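Long-range contacts in DMATS type aromatic prenyltransferase (Streptomyces coelicolor, PDB 6ZS0), which probably transfers a dimethylallyl group from dimethylallyl diphosphate to C5 of the indole ring of tryptophan: residues 6-10 and 345-349; 27-31 and 140-146; 78-84 and 134-140; 111-116 and 193-199. All blocks are in the same frame, centred on the assembly; numbering follows the deposited sequence.

Interaction 3 is the buried core contact: two neighbouring strands of the antiparallel barrel joined by backbone bonds and one indole-carboxylate bond. Interaction 2 shares Leu140 with it and lies just beyond the strand end, where helix 25-39 meets the loop to the next strand through a tyrosine and an aspartate that bond a backbone carbonyl and a backbone amide. Interaction 4 reaches the same sheet further round, at the end of strand 191-195; one backbone bond, a water and apolar contacts, one of them aromatic, hold it. Interaction 1, partly buried like 2 and 4, joins the two ends of the chain by packing, without a hydrogen bond between its segments; the other three are nested inside the loop it closes.

Interaction 1. Residues 6-10 and 345-349; sequences LGSFT and SEAYT
The first turn of helix 6-20, carrying Phe9 and Leu6, faces the chain just past strand 338-344, with the CA atoms of Phe9 and Ala347 7.0 Å apart. There the chain makes a type I beta turn from Glu346 to Thr349, and the side chain of Ala347 is directed at the helix. With CG anti to the backbone N (chi1 179°), the Phe9 ring reaches out alongside this turn. Its CD1 lies 3.7 Å from Ala347 CB, while its CE1 edge meets Ser345 O at 3.5 Å, the carbonyl oxygen lying in the ring plane. Ser345 OG sits between the Phe9 ring and Thr10 CG2, and its own polar partner is Gln13 OE1, one turn further along the same helix. Leu6 and Tyr348 meet at about a right angle. The phenol OH comes down on the branch of the leucine, 3.3 Å from Leu6 CD1, and Leu6 CD2 reaches back to Tyr348 CE2 at 3.9 Å. Ala347 CB lies over one face of the Tyr348 ring, toward its rim, and also touches Leu6 CD2, so the methyl is wedged among three side chains. Within the helix, Leu6 O is gripped twice, by Thr10 N and by Thr10 OG1 at 2.8 Å, the two donors arriving from opposite faces of the carbonyl. Asp60 OD2 accepts from Tyr348 N and Thr349 OG1, which fixes the turn from outside the contact. The arrangement belongs to the ABBA barrel: an N-terminal helix of the outer layer packed against the chain as it leaves the last strand.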
loop_
_atom_site.group_PDB
_atom_site.type_symbol
_atom_site.label_atom_id
_atom_site.label_comp_id
_atom_site.label_asym_id
_atom_site.label_seq_id
_atom_site.Cartn_x
_atom_site.Cartn_y
_atom_site.Cartn_z
ATOM N N LEU A 6 -1.313 -20.047 2.161
ATOM C CA LEU A 6 -1.288 -18.596 1.918
ATOM C C LEU A 6 -2.201 -18.287 0.743
ATOM O O LEU A 6 -2.951 -17.294 0.825
ATOM C CB LEU A 6 0.136 -18.130 1.619
ATOM C CG LEU A 6 0.940 -17.702 2.831
ATOM C CD1 LEU A 6 2.355 -17.364 2.407
ATOM C CD2 LEU A 6 0.276 -16.516 3.561
ATOM N N GLY A 7 -2.149 -19.093 -0.331
ATOM C CA GLY A 7 -2.989 -18.864 -1.523
ATOM C C GLY A 7 -4.475 -19.016 -1.239
ATOM O O GLY A 7 -5.256 -18.156 -1.668
ATOM N N SER A 8 -4.894 -20.073 -0.543
ATOM C CA SER A 8 -6.332 -20.316 -0.294
ATOM C C SER A 8 -6.849 -19.225 0.635
ATOM O O SER A 8 -7.970 -18.721 0.425
ATOM C CB SER A 8 -6.605 -21.695 0.235
ATOM O OG SER A 8 -6.162 -21.865 1.572
ATOM N N PHE A 9 -6.069 -18.842 1.639
ATOM C CA PHE A 9 -6.514 -17.895 2.676
ATOM C C PHE A 9 -6.602 -16.487 2.077
ATOM O O PHE A 9 -7.659 -15.829 2.209
ATOM C CB PHE A 9 -5.586 -17.945 3.889
ATOM C CG PHE A 9 -5.977 -16.988 4.980
ATOM C CD1 PHE A 9 -5.445 -15.711 5.032
ATOM C CD2 PHE A 9 -6.867 -17.368 5.970
ATOM C CE1 PHE A 9 -5.797 -14.830 6.049
ATOM C CE2 PHE A 9 -7.207 -16.488 6.986
ATOM C CZ PHE A 9 -6.675 -15.223 7.026
ATOM N N THR A 10 -5.547 -16.013 1.430
ATOM C CA THR A 10 -5.524 -14.628 0.863
ATOM C C THR A 10 -6.462 -14.573 -0.337
ATOM O O THR A 10 -7.045 -13.516 -0.573
ATOM C CB THR A 10 -4.110 -14.157 0.526
ATOM O OG1 THR A 10 -3.531 -14.952 -0.520
ATOM C CG2 THR A 10 -3.217 -14.126 1.749
ATOM N N SER A 345 -4.130 -8.653 6.030
ATOM C CA SER A 345 -4.594 -10.034 5.795
ATOM C C SER A 345 -4.591 -10.842 7.103
ATOM O O SER A 345 -5.508 -11.603 7.342
ATOM C CB SER A 345 -3.774 -10.678 4.710
ATOM O OG SER A 345 -4.012 -12.072 4.687
ATOM N N GLU A 346 -3.563 -10.699 7.929
ATOM C CA GLU A 346 -3.428 -11.393 9.244
ATOM C C GLU A 346 -3.503 -12.914 9.043
ATOM O O GLU A 346 -4.063 -13.615 9.884
ATOM C CB GLU A 346 -4.426 -10.770 10.233
ATOM C CG GLU A 346 -4.041 -9.321 10.553
ATOM C CD GLU A 346 -4.591 -8.694 11.818
ATOM O OE1 GLU A 346 -5.265 -9.388 12.564
ATOM O OE2 GLU A 346 -4.332 -7.494 12.035
ATOM N N ALA A 347 -2.831 -13.423 8.021
ATOM C CA ALA A 347 -2.744 -14.871 7.759
ATOM C C ALA A 347 -1.980 -15.565 8.889
ATOM O O ALA A 347 -2.113 -16.812 8.993
ATOM C CB ALA A 347 -2.067 -15.130 6.440
ATOM N N TYR A 348 -1.151 -14.830 9.640
ATOM C CA TYR A 348 -0.284 -15.401 10.698
ATOM C C TYR A 348 -0.715 -14.860 12.057
ATOM O O TYR A 348 0.071 -14.957 12.996
ATOM C CB TYR A 348 1.168 -15.134 10.338
ATOM C CG TYR A 348 1.609 -15.857 9.104
ATOM C CD1 TYR A 348 1.699 -17.249 9.087
ATOM C CD2 TYR A 348 1.893 -15.178 7.932
ATOM C CE1 TYR A 348 2.091 -17.923 7.944
ATOM C CE2 TYR A 348 2.309 -15.841 6.793
ATOM C CZ TYR A 348 2.413 -17.224 6.793
ATOM O OH TYR A 348 2.793 -17.874 5.658
ATOM N N THR A 349 -1.925 -14.336 12.158
ATOM C CA THR A 349 -2.475 -13.812 13.429
ATOM C C THR A 349 -3.688 -14.676 13.769
ATOM O O THR A 349 -4.777 -14.391 13.242
ATOM C CB THR A 349 -2.717 -12.303 13.314
ATOM O OG1 THR A 349 -1.496 -11.715 12.829
ATOM C CG2 THR A 349 -3.095 -11.663 14.628
#

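Interaction 2. Residues 27-31 and 140-146; sequences DVETY and LRPGGVP
Tyr31 and Asp27, one turn apart on helix 25-39, hold the loop of the beta hairpin formed by strands 135-139 and 147-152, a partly buried helix-to-loop contact at one end of the ABBA barrel. The loop makes a type II beta turn from Arg141 to Gly144. Tyr31 lies against it with most of its ring: Leu140 CD2 sits over one face, 3.8 Å from the ring centroid, in a CH-pi contact, while Pro146 CB touches CE1 at 3.7 Å. At the far end of the ring the hydroxyl donates to Arg141 O over 2.6 Å, in the carbonyl plane and on a lone pair. A phenylalanine here would probably keep the packing on Leu140 but leave Arg141 O without this donor, and the turn less firmly fixed to the helix. Thr30 adds a methyl contact, its CG2 lying 3.8 Å from Gly144 O. Leu14 of helix 6-20 packs on both Tyr31 and Leu140, and Trp109 of helix 91-109 lies against Pro146, so two further helices border the contact. Asp27 meets the turn at its two glycines; its CG stands beside the backbone N (chi1 -74°), which sends the carboxylate toward them. There Gly143 N donates to Asp27 OD1 at 2.9 Å, nearly straight at 165°, meeting the oxygen on its syn side but 34° out of the carboxylate plane.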
loop_
_atom_site.group_PDB
_atom_site.type_symbol
_atom_site.label_atom_id
_atom_site.label_comp_id
_atom_site.label_asym_id
_atom_site.label_seq_id
_atom_site.Cartn_x
_atom_site.Cartn_y
_atom_site.Cartn_z
ATOM N N ASP A 27 -14.796 -11.269 -12.661
ATOM C CA ASP A 27 -13.626 -10.417 -12.319
ATOM C C ASP A 27 -12.954 -10.936 -11.048
ATOM O O ASP A 27 -11.713 -10.969 -11.006
ATOM C CB ASP A 27 -14.028 -8.955 -12.174
ATOM C CG ASP A 27 -14.320 -8.283 -13.503
ATOM O OD1 ASP A 27 -14.814 -7.187 -13.460
ATOM O OD2 ASP A 27 -13.987 -8.878 -14.579
ATOM N N VAL A 28 -13.724 -11.348 -10.057
ATOM C CA VAL A 28 -13.159 -11.863 -8.784
ATOM C C VAL A 28 -12.371 -13.143 -9.090
ATOM O O VAL A 28 -11.264 -13.301 -8.548
ATOM C CB VAL A 28 -14.274 -12.080 -7.752
ATOM C CG1 VAL A 28 -13.904 -13.095 -6.702
ATOM C CG2 VAL A 28 -14.672 -10.759 -7.123
ATOM N N GLU A 29 -12.928 -14.026 -9.921
ATOM C CA GLU A 29 -12.246 -15.278 -10.327
ATOM C C GLU A 29 -10.952 -14.923 -11.069
ATOM O O GLU A 29 -9.925 -15.503 -10.741
ATOM C CB GLU A 29 -13.176 -16.175 -11.144
ATOM C CG GLU A 29 -13.870 -17.212 -10.283
ATOM C CD GLU A 29 -12.959 -18.327 -9.788
ATOM N N THR A 30 -10.996 -13.978 -11.996
ATOM C CA THR A 30 -9.798 -13.535 -12.754
ATOM C C THR A 30 -8.720 -13.103 -11.750
ATOM O O THR A 30 -7.590 -13.546 -11.867
ATOM C CB THR A 30 -10.158 -12.455 -13.769
ATOM O OG1 THR A 30 -11.024 -13.146 -14.672
ATOM C CG2 THR A 30 -8.959 -11.870 -14.490
ATOM N N TYR A 31 -9.086 -12.273 -10.780
ATOM C CA TYR A 31 -8.093 -11.605 -9.894
ATOM C C TYR A 31 -7.565 -12.568 -8.833
ATOM O O TYR A 31 -6.396 -12.456 -8.452
ATOM C CB TYR A 31 -8.706 -10.318 -9.336
ATOM C CG TYR A 31 -8.860 -9.219 -10.357
ATOM C CD1 TYR A 31 -7.846 -8.952 -11.260
ATOM C CD2 TYR A 31 -10.011 -8.446 -10.428
ATOM C CE1 TYR A 31 -7.935 -7.922 -12.170
ATOM C CE2 TYR A 31 -10.126 -7.415 -11.349
ATOM C CZ TYR A 31 -9.095 -7.167 -12.235
ATOM O OH TYR A 31 -9.143 -6.148 -13.124
ATOM N N LEU A 140 -7.889 -3.661 -8.835
ATOM C CA LEU A 140 -8.820 -4.712 -9.296
ATOM C C LEU A 140 -9.990 -4.046 -10.027
ATOM O O LEU A 140 -11.054 -3.916 -9.444
ATOM C CB LEU A 140 -9.243 -5.506 -8.080
ATOM C CG LEU A 140 -8.096 -6.228 -7.376
ATOM C CD1 LEU A 140 -8.631 -7.358 -6.536
ATOM C CD2 LEU A 140 -7.046 -6.737 -8.365
ATOM N N ARG A 141 -9.727 -3.602 -11.243
ATOM C CA ARG A 141 -10.672 -2.812 -12.073
ATOM C C ARG A 141 -11.717 -3.732 -12.670
ATOM O O ARG A 141 -11.404 -4.825 -13.105
ATOM C CB ARG A 141 -9.956 -2.109 -13.223
ATOM C CG ARG A 141 -8.841 -1.192 -12.779
ATOM C CD ARG A 141 -8.662 -0.044 -13.721
ATOM N NE ARG A 141 -7.545 -0.213 -14.632
ATOM C CZ ARG A 141 -6.437 0.543 -14.630
ATOM N NH1 ARG A 141 -6.280 1.513 -13.744
ATOM N NH2 ARG A 141 -5.481 0.321 -15.518
ATOM N N PRO A 142 -12.981 -3.285 -12.783
ATOM C CA PRO A 142 -13.950 -4.036 -13.559
ATOM C C PRO A 142 -13.417 -4.309 -14.969
ATOM O O PRO A 142 -12.799 -3.435 -15.555
ATOM C CB PRO A 142 -15.191 -3.123 -13.593
ATOM C CG PRO A 142 -15.032 -2.233 -12.390
ATOM C CD PRO A 142 -13.534 -2.052 -12.213
ATOM N N GLY A 143 -13.665 -5.512 -15.475
ATOM C CA GLY A 143 -13.275 -5.916 -16.829
ATOM C C GLY A 143 -12.110 -6.865 -16.820
ATOM O O GLY A 143 -11.792 -7.389 -17.895
ATOM N N GLY A 144 -11.448 -7.023 -15.660
ATOM C CA GLY A 144 -10.412 -8.045 -15.435
ATOM C C GLY A 144 -9.023 -7.607 -15.872
ATOM O O GLY A 144 -8.103 -8.422 -15.727
ATOM N N VAL A 145 -8.858 -6.401 -16.419
ATOM C CA VAL A 145 -7.512 -5.848 -16.766
ATOM C C VAL A 145 -7.127 -4.885 -15.654
ATOM O O VAL A 145 -7.711 -3.804 -15.547
ATOM C CB VAL A 145 -7.474 -5.165 -18.145
ATOM C CG1 VAL A 145 -6.076 -4.654 -18.476
ATOM C CG2 VAL A 145 -7.951 -6.094 -19.246
ATOM N N PRO A 146 -6.172 -5.247 -14.766
ATOM C CA PRO A 146 -5.907 -4.419 -13.599
ATOM C C PRO A 146 -4.959 -3.264 -13.896
ATOM O O PRO A 146 -4.275 -3.288 -14.898
ATOM C CB PRO A 146 -5.261 -5.423 -12.644
ATOM C CG PRO A 146 -4.431 -6.267 -13.556
ATOM C CD PRO A 146 -5.268 -6.405 -14.828
#

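Interaction 3. Residues 78-84 and 134-140; sequences MRVLVEP and LWCALEL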
loop_
_atom_site.group_PDB
_atom_site.type_symbol
_atom_site.label_atom_id
_atom_site.label_comp_id
_atom_site.label_asym_id
_atom_site.label_seq_id
_atom_site.Cartn_x
_atom_site.Cartn_y
_atom_site.Cartn_z
ATOM N N MET A 78 -10.670 -1.330 -5.264
ATOM C CA MET A 78 -9.929 -2.314 -4.455
ATOM C C MET A 78 -8.547 -2.503 -5.041
ATOM O O MET A 78 -8.423 -2.589 -6.277
ATOM C CB MET A 78 -10.673 -3.633 -4.418
ATOM C CG MET A 78 -9.963 -4.680 -3.660
ATOM S SD MET A 78 -10.995 -6.132 -3.612
ATOM C CE MET A 78 -9.821 -7.337 -2.972
ATOM N N ARG A 79 -7.551 -2.561 -4.169
ATOM C CA ARG A 79 -6.192 -2.976 -4.569
ATOM C C ARG A 79 -5.734 -4.152 -3.729
ATOM O O ARG A 79 -6.160 -4.306 -2.572
ATOM C CB ARG A 79 -5.189 -1.837 -4.432
ATOM C CG ARG A 79 -5.469 -0.671 -5.349
ATOM C CD ARG A 79 -4.559 0.491 -5.027
ATOM N NE ARG A 79 -4.647 1.477 -6.087
ATOM C CZ ARG A 79 -5.680 2.297 -6.271
ATOM N NH1 ARG A 79 -6.725 2.261 -5.453
ATOM N NH2 ARG A 79 -5.662 3.155 -7.277
ATOM N N VAL A 80 -4.807 -4.918 -4.296
ATOM C CA VAL A 80 -4.057 -5.946 -3.536
ATOM C C VAL A 80 -2.574 -5.703 -3.761
ATOM O O VAL A 80 -2.165 -5.486 -4.926
ATOM C CB VAL A 80 -4.433 -7.379 -3.911
ATOM C CG1 VAL A 80 -4.202 -7.658 -5.383
ATOM C CG2 VAL A 80 -3.700 -8.379 -3.034
ATOM N N LEU A 81 -1.834 -5.661 -2.666
ATOM C CA LEU A 81 -0.381 -5.459 -2.645
ATOM C C LEU A 81 0.261 -6.809 -2.354
ATOM O O LEU A 81 -0.175 -7.508 -1.409
ATOM C CB LEU A 81 -0.012 -4.452 -1.565
ATOM C CG LEU A 81 1.488 -4.157 -1.434
ATOM C CD1 LEU A 81 1.981 -3.341 -2.615
ATOM C CD2 LEU A 81 1.745 -3.440 -0.137
ATOM N N VAL A 82 1.256 -7.197 -3.142
ATOM C CA VAL A 82 1.896 -8.526 -2.979
ATOM C C VAL A 82 3.402 -8.392 -3.159
ATOM O O VAL A 82 3.865 -7.529 -3.937
ATOM C CB VAL A 82 1.327 -9.565 -3.966
ATOM C CG1 VAL A 82 1.456 -9.102 -5.403
ATOM C CG2 VAL A 82 1.998 -10.910 -3.812
ATOM N N GLU A 83 4.148 -9.267 -2.503
ATOM C CA GLU A 83 5.601 -9.404 -2.719
ATOM C C GLU A 83 5.829 -10.686 -3.510
ATOM O O GLU A 83 5.845 -11.766 -2.933
ATOM C CB GLU A 83 6.317 -9.418 -1.374
ATOM C CG GLU A 83 7.804 -9.650 -1.537
ATOM C CD GLU A 83 8.586 -9.530 -0.244
ATOM O OE1 GLU A 83 9.218 -8.482 -0.009
ATOM O OE2 GLU A 83 8.572 -10.473 0.479
ATOM N N PRO A 84 5.949 -10.651 -4.851
ATOM C CA PRO A 84 6.008 -11.896 -5.616
ATOM C C PRO A 84 7.245 -12.742 -5.319
ATOM O O PRO A 84 7.195 -13.978 -5.411
ATOM C CB PRO A 84 5.986 -11.445 -7.067
ATOM C CG PRO A 84 5.512 -10.061 -7.050
ATOM C CD PRO A 84 5.925 -9.470 -5.715
ATOM N N LEU A 134 11.025 -5.544 -4.365
ATOM C CA LEU A 134 9.959 -5.218 -5.348
ATOM C C LEU A 134 8.635 -5.711 -4.822
ATOM O O LEU A 134 8.493 -6.917 -4.536
ATOM C CB LEU A 134 10.275 -5.854 -6.705
ATOM C CG LEU A 134 9.372 -5.408 -7.862
ATOM C CD1 LEU A 134 10.152 -5.473 -9.165
ATOM C CD2 LEU A 134 8.077 -6.237 -7.923
ATOM N N TRP A 135 7.684 -4.812 -4.690
ATOM C CA TRP A 135 6.281 -5.157 -4.429
ATOM C C TRP A 135 5.477 -4.693 -5.632
ATOM O O TRP A 135 5.901 -3.781 -6.335
ATOM C CB TRP A 135 5.736 -4.502 -3.160
ATOM C CG TRP A 135 6.428 -4.888 -1.891
ATOM C CD1 TRP A 135 7.244 -5.965 -1.661
ATOM C CD2 TRP A 135 6.326 -4.190 -0.640
ATOM N NE1 TRP A 135 7.637 -5.980 -0.353
ATOM C CE2 TRP A 135 7.097 -4.896 0.287
ATOM C CE3 TRP A 135 5.673 -3.027 -0.242
ATOM C CZ2 TRP A 135 7.236 -4.464 1.602
ATOM C CZ3 TRP A 135 5.806 -2.609 1.060
ATOM C CH2 TRP A 135 6.546 -3.331 1.963
ATOM N N CYS A 136 4.356 -5.338 -5.817
ATOM C CA CYS A 136 3.396 -5.039 -6.884
ATOM C C CYS A 136 2.032 -4.780 -6.253
ATOM O O CYS A 136 1.602 -5.582 -5.419
ATOM C CB CYS A 136 3.371 -6.187 -7.871
ATOM S SG CYS A 136 2.325 -5.832 -9.296
ATOM N N ALA A 137 1.376 -3.677 -6.637
ATOM C CA ALA A 137 -0.036 -3.448 -6.274
ATOM C C ALA A 137 -0.877 -3.562 -7.543
ATOM O O ALA A 137 -0.520 -2.970 -8.568
ATOM C CB ALA A 137 -0.221 -2.112 -5.643
ATOM N N LEU A 138 -1.940 -4.307 -7.438
ATOM C CA LEU A 138 -2.907 -4.507 -8.530
ATOM C C LEU A 138 -4.207 -3.780 -8.171
ATOM O O LEU A 138 -4.771 -4.073 -7.125
ATOM C CB LEU A 138 -3.109 -6.008 -8.698
ATOM C CG LEU A 138 -1.833 -6.744 -9.119
ATOM C CD1 LEU A 138 -1.906 -8.224 -8.850
ATOM C CD2 LEU A 138 -1.535 -6.468 -10.574
ATOM N N GLU A 139 -4.628 -2.839 -9.008
ATOM C CA GLU A 139 -5.958 -2.202 -8.877
ATOM C C GLU A 139 -6.955 -3.111 -9.589
ATOM O O GLU A 139 -6.808 -3.320 -10.827
ATOM C CB GLU A 139 -6.003 -0.814 -9.486
ATOM C CG GLU A 139 -7.331 -0.120 -9.147
ATOM C CD GLU A 139 -7.664 1.129 -9.935
ATOM O OE1 GLU A 139 -6.837 1.524 -10.793
ATOM O OE2 GLU A 139 -8.779 1.694 -9.705
ATOM N N LEU A 140 -7.889 -3.661 -8.835
ATOM C CA LEU A 140 -8.820 -4.712 -9.296
ATOM C C LEU A 140 -9.990 -4.046 -10.027
ATOM O O LEU A 140 -11.054 -3.916 -9.444
ATOM C CB LEU A 140 -9.243 -5.506 -8.080
ATOM C CG LEU A 140 -8.096 -6.228 -7.376
ATOM C CD1 LEU A 140 -8.631 -7.358 -6.536
ATOM C CD2 LEU A 140 -7.046 -6.737 -8.365
HETATM O O HOH W 1 -12.031 -2.261 -7.677
HETATM O O HOH W 2 10.803 -7.531 -2.080
#
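The guanidinium of Arg79 lies flat over the side chain of Glu139, stacked on it with the carboxylate plane only 9° from its own and Glu139 CD 3.9 Å from Arg79 NH2. It is Glu139 CG, not the carboxylate, that lies over the guanidinium centre. Arg79 NH2 is 4.1 Å from Glu139 OE1, and no N-H points at that oxygen. The charges may still attract, but the salt bridge of Glu139 is with Arg141. Further along this face of the sheet, Leu81 reaches with CD1 to Ala137 CB, 3.9 Å away, and with CD2 to CE3 of Trp135. These residues sit on adjacent antiparallel strands of the ABBA barrel, the directions of 78-82 and 135-139 being 163° apart. Val80 with Leu138 and Val82 with Cys136 are hydrogen-bonded pairs, each joined by two backbone bonds, and Leu140 N adds a further one to Met78 O at 2.8 Å. The side chains of Val80 and Leu138 run side by side on the opposite face from Arg79; there helix 25-39 covers Val82 and Leu138, while Met105 of helix 91-109 reaches Cys136. Beyond the paired strands, Glu83 is stretched out with CG anti to its N (chi1 176°), its CB and CG passing along CD1 and NE1 of Trp135. The indole NE1 donates to Glu83 OE1 at 3.0 Å, within its ring plane but from above that of the carboxylate. A leucine in place of Glu83 would probably leave this indole N-H without its acceptor and the indole freer to turn. A water that accepts from Leu134 N probably also bonds Glu83 OE1.

Interaction 4. Residues 111-116 and 193-199; sequences FTTDAL and LDLGNWT
Phe111 and Leu195 meet where the segment leading into helix 114-117 crosses the end of strand 191-195, on the outer side of the ABBA barrel. Their side chains cross obliquely, Phe111 CD2 resting 3.7 Å from Leu195 CB and CE2 reaching toward the CD1 methyl. The ring is put there by a torsion that places its CG between the backbone N and the carbonyl carbon (chi1 58°), while Met105 and Ala106 of helix 91-109 and Val148 of the neighbouring strand also pack on it. Leu193, two residues earlier on the strand and directed to the same side, sends CD1 against the start of the helix, 3.6 Å from Ala115 O and close to Leu116 CB. Thr112, next after Phe111, is directed at the other end of residues 193-199 and lies aslant to Thr199: its CG2 methyl comes within 3.5 Å of Thr199 OG1, and its CB touches Trp198 O. Between these two groups of side chains the backbones are joined, Thr112 N donating to Gly196 O at 2.8 Å, tilted 27° from the carbonyl plane. A water accepts from Gly196 N and lies within bonding distance of Thr112 O and Trp198 O, with more acceptors near than protons. Trp198 itself points away from residues 111-116 and folds back over its own segment, one ring face lying over Gly196 N, with Arg202 making a cation-pi contact to the indole. The indole edge is fixed by Trp198 NE1 donating to Asp194 O at 3.0 Å, the oxygen within the ring plane but the donor 37° above the carbonyl plane.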
loop_
_atom_site.group_PDB
_atom_site.type_symbol
_atom_site.label_atom_id
_atom_site.label_comp_id
_atom_site.label_asym_id
_atom_site.label_seq_id
_atom_site.Cartn_x
_atom_site.Cartn_y
_atom_site.Cartn_z
ATOM N N PHE A 111 0.899 -3.869 -21.002
ATOM C CA PHE A 111 1.289 -2.532 -20.481
ATOM C C PHE A 111 2.777 -2.327 -20.792
ATOM O O PHE A 111 3.523 -3.301 -21.043
ATOM C CB PHE A 111 0.927 -2.333 -19.004
ATOM C CG PHE A 111 1.516 -3.316 -18.031
ATOM C CD1 PHE A 111 0.764 -4.375 -17.561
ATOM C CD2 PHE A 111 2.803 -3.151 -17.546
ATOM C CE1 PHE A 111 1.296 -5.281 -16.664
ATOM C CE2 PHE A 111 3.336 -4.073 -16.655
ATOM C CZ PHE A 111 2.582 -5.133 -16.219
ATOM N N THR A 112 3.199 -1.077 -20.845
ATOM C CA THR A 112 4.592 -0.706 -21.202
ATOM C C THR A 112 5.443 -0.779 -19.926
ATOM O O THR A 112 4.964 -0.325 -18.860
ATOM C CB THR A 112 4.608 0.650 -21.919
ATOM O OG1 THR A 112 4.108 0.383 -23.240
ATOM C CG2 THR A 112 5.977 1.291 -21.981
ATOM N N THR A 113 6.641 -1.340 -20.032
ATOM C CA THR A 113 7.591 -1.504 -18.898
ATOM C C THR A 113 8.876 -0.705 -19.147
ATOM O O THR A 113 9.819 -0.912 -18.404
ATOM C CB THR A 113 7.921 -2.982 -18.664
ATOM O OG1 THR A 113 8.445 -3.505 -19.888
ATOM C CG2 THR A 113 6.721 -3.785 -18.204
ATOM N N ASP A 114 8.903 0.160 -20.160
ATOM C CA ASP A 114 10.093 0.993 -20.496
ATOM C C ASP A 114 10.490 1.835 -19.279
ATOM O O ASP A 114 11.677 1.950 -19.025
ATOM C CB ASP A 114 9.859 1.912 -21.698
ATOM C CG ASP A 114 9.843 1.204 -23.041
ATOM O OD1 ASP A 114 10.174 -0.017 -23.091
ATOM O OD2 ASP A 114 9.516 1.875 -24.039
ATOM N N ALA A 115 9.529 2.398 -18.552
ATOM C CA ALA A 115 9.798 3.271 -17.388
ATOM C C ALA A 115 10.437 2.440 -16.261
ATOM O O ALA A 115 11.391 2.906 -15.627
ATOM C CB ALA A 115 8.528 3.945 -16.946
ATOM N N LEU A 116 9.965 1.229 -16.042
ATOM C CA LEU A 116 10.570 0.333 -15.030
ATOM C C LEU A 116 11.992 -0.019 -15.477
ATOM O O LEU A 116 12.878 0.045 -14.677
ATOM C CB LEU A 116 9.694 -0.915 -14.878
ATOM C CG LEU A 116 10.198 -1.948 -13.893
ATOM C CD1 LEU A 116 10.443 -1.338 -12.518
ATOM C CD2 LEU A 116 9.241 -3.127 -13.816
ATOM N N LEU A 193 6.090 3.208 -9.513
ATOM C CA LEU A 193 5.672 3.522 -10.906
ATOM C C LEU A 193 4.301 2.923 -11.151
ATOM O O LEU A 193 4.140 1.755 -10.934
ATOM C CB LEU A 193 6.676 2.932 -11.902
ATOM C CG LEU A 193 8.026 3.613 -11.979
ATOM C CD1 LEU A 193 8.906 2.908 -13.020
ATOM C CD2 LEU A 193 7.855 5.086 -12.339
ATOM N N ASP A 194 3.371 3.720 -11.656
ATOM C CA ASP A 194 2.063 3.245 -12.153
ATOM C C ASP A 194 2.248 2.811 -13.612
ATOM O O ASP A 194 2.557 3.681 -14.400
ATOM C CB ASP A 194 1.025 4.360 -12.050
ATOM C CG ASP A 194 -0.032 4.097 -11.018
ATOM O OD1 ASP A 194 -0.807 3.138 -11.215
ATOM O OD2 ASP A 194 -0.063 4.834 -10.031
ATOM N N LEU A 195 2.136 1.516 -13.926
ATOM C CA LEU A 195 2.343 0.965 -15.308
ATOM C C LEU A 195 0.997 0.647 -15.990
ATOM O O LEU A 195 0.092 0.054 -15.358
ATOM C CB LEU A 195 3.215 -0.291 -15.240
ATOM C CG LEU A 195 4.536 -0.160 -14.488
ATOM C CD1 LEU A 195 5.243 -1.499 -14.435
ATOM C CD2 LEU A 195 5.422 0.891 -15.119
ATOM N N GLY A 196 0.874 1.019 -17.257
ATOM C CA GLY A 196 -0.333 0.774 -18.068
ATOM C C GLY A 196 -0.020 0.909 -19.541
ATOM O O GLY A 196 1.135 0.662 -19.930
ATOM N N ASN A 197 -1.006 1.302 -20.340
ATOM C CA ASN A 197 -0.857 1.389 -21.812
ATOM C C ASN A 197 -0.201 2.724 -22.202
ATOM O O ASN A 197 -0.143 3.034 -23.414
ATOM C CB ASN A 197 -2.200 1.183 -22.492
ATOM C CG ASN A 197 -3.191 2.299 -22.245
ATOM O OD1 ASN A 197 -2.985 3.155 -21.374
ATOM N ND2 ASN A 197 -4.262 2.308 -23.035
ATOM N N TRP A 198 0.271 3.488 -21.220
ATOM C CA TRP A 198 1.019 4.755 -21.426
ATOM C C TRP A 198 2.519 4.429 -21.389
ATOM O O TRP A 198 2.896 3.422 -20.727
ATOM C CB TRP A 198 0.610 5.808 -20.386
ATOM C CG TRP A 198 0.626 5.304 -18.972
ATOM C CD1 TRP A 198 1.706 5.249 -18.134
ATOM C CD2 TRP A 198 -0.477 4.749 -18.232
ATOM N NE1 TRP A 198 1.351 4.711 -16.928
ATOM C CE2 TRP A 198 0.020 4.389 -16.953
ATOM C CE3 TRP A 198 -1.827 4.512 -18.514
ATOM C CZ2 TRP A 198 -0.795 3.832 -15.962
ATOM C CZ3 TRP A 198 -2.625 3.937 -17.544
ATOM C CH2 TRP A 198 -2.117 3.607 -16.280
ATOM N N THR A 199 3.333 5.198 -22.117
ATOM C CA THR A 199 4.818 5.163 -22.021
ATOM C C THR A 199 5.266 6.318 -21.104
ATOM O O THR A 199 6.333 6.170 -20.442
ATOM C CB THR A 199 5.456 5.158 -23.419
ATOM O OG1 THR A 199 5.035 3.971 -24.099
ATOM C CG2 THR A 199 6.969 5.197 -23.394
HETATM O O HOH W 3 3.420 1.959 -18.520
#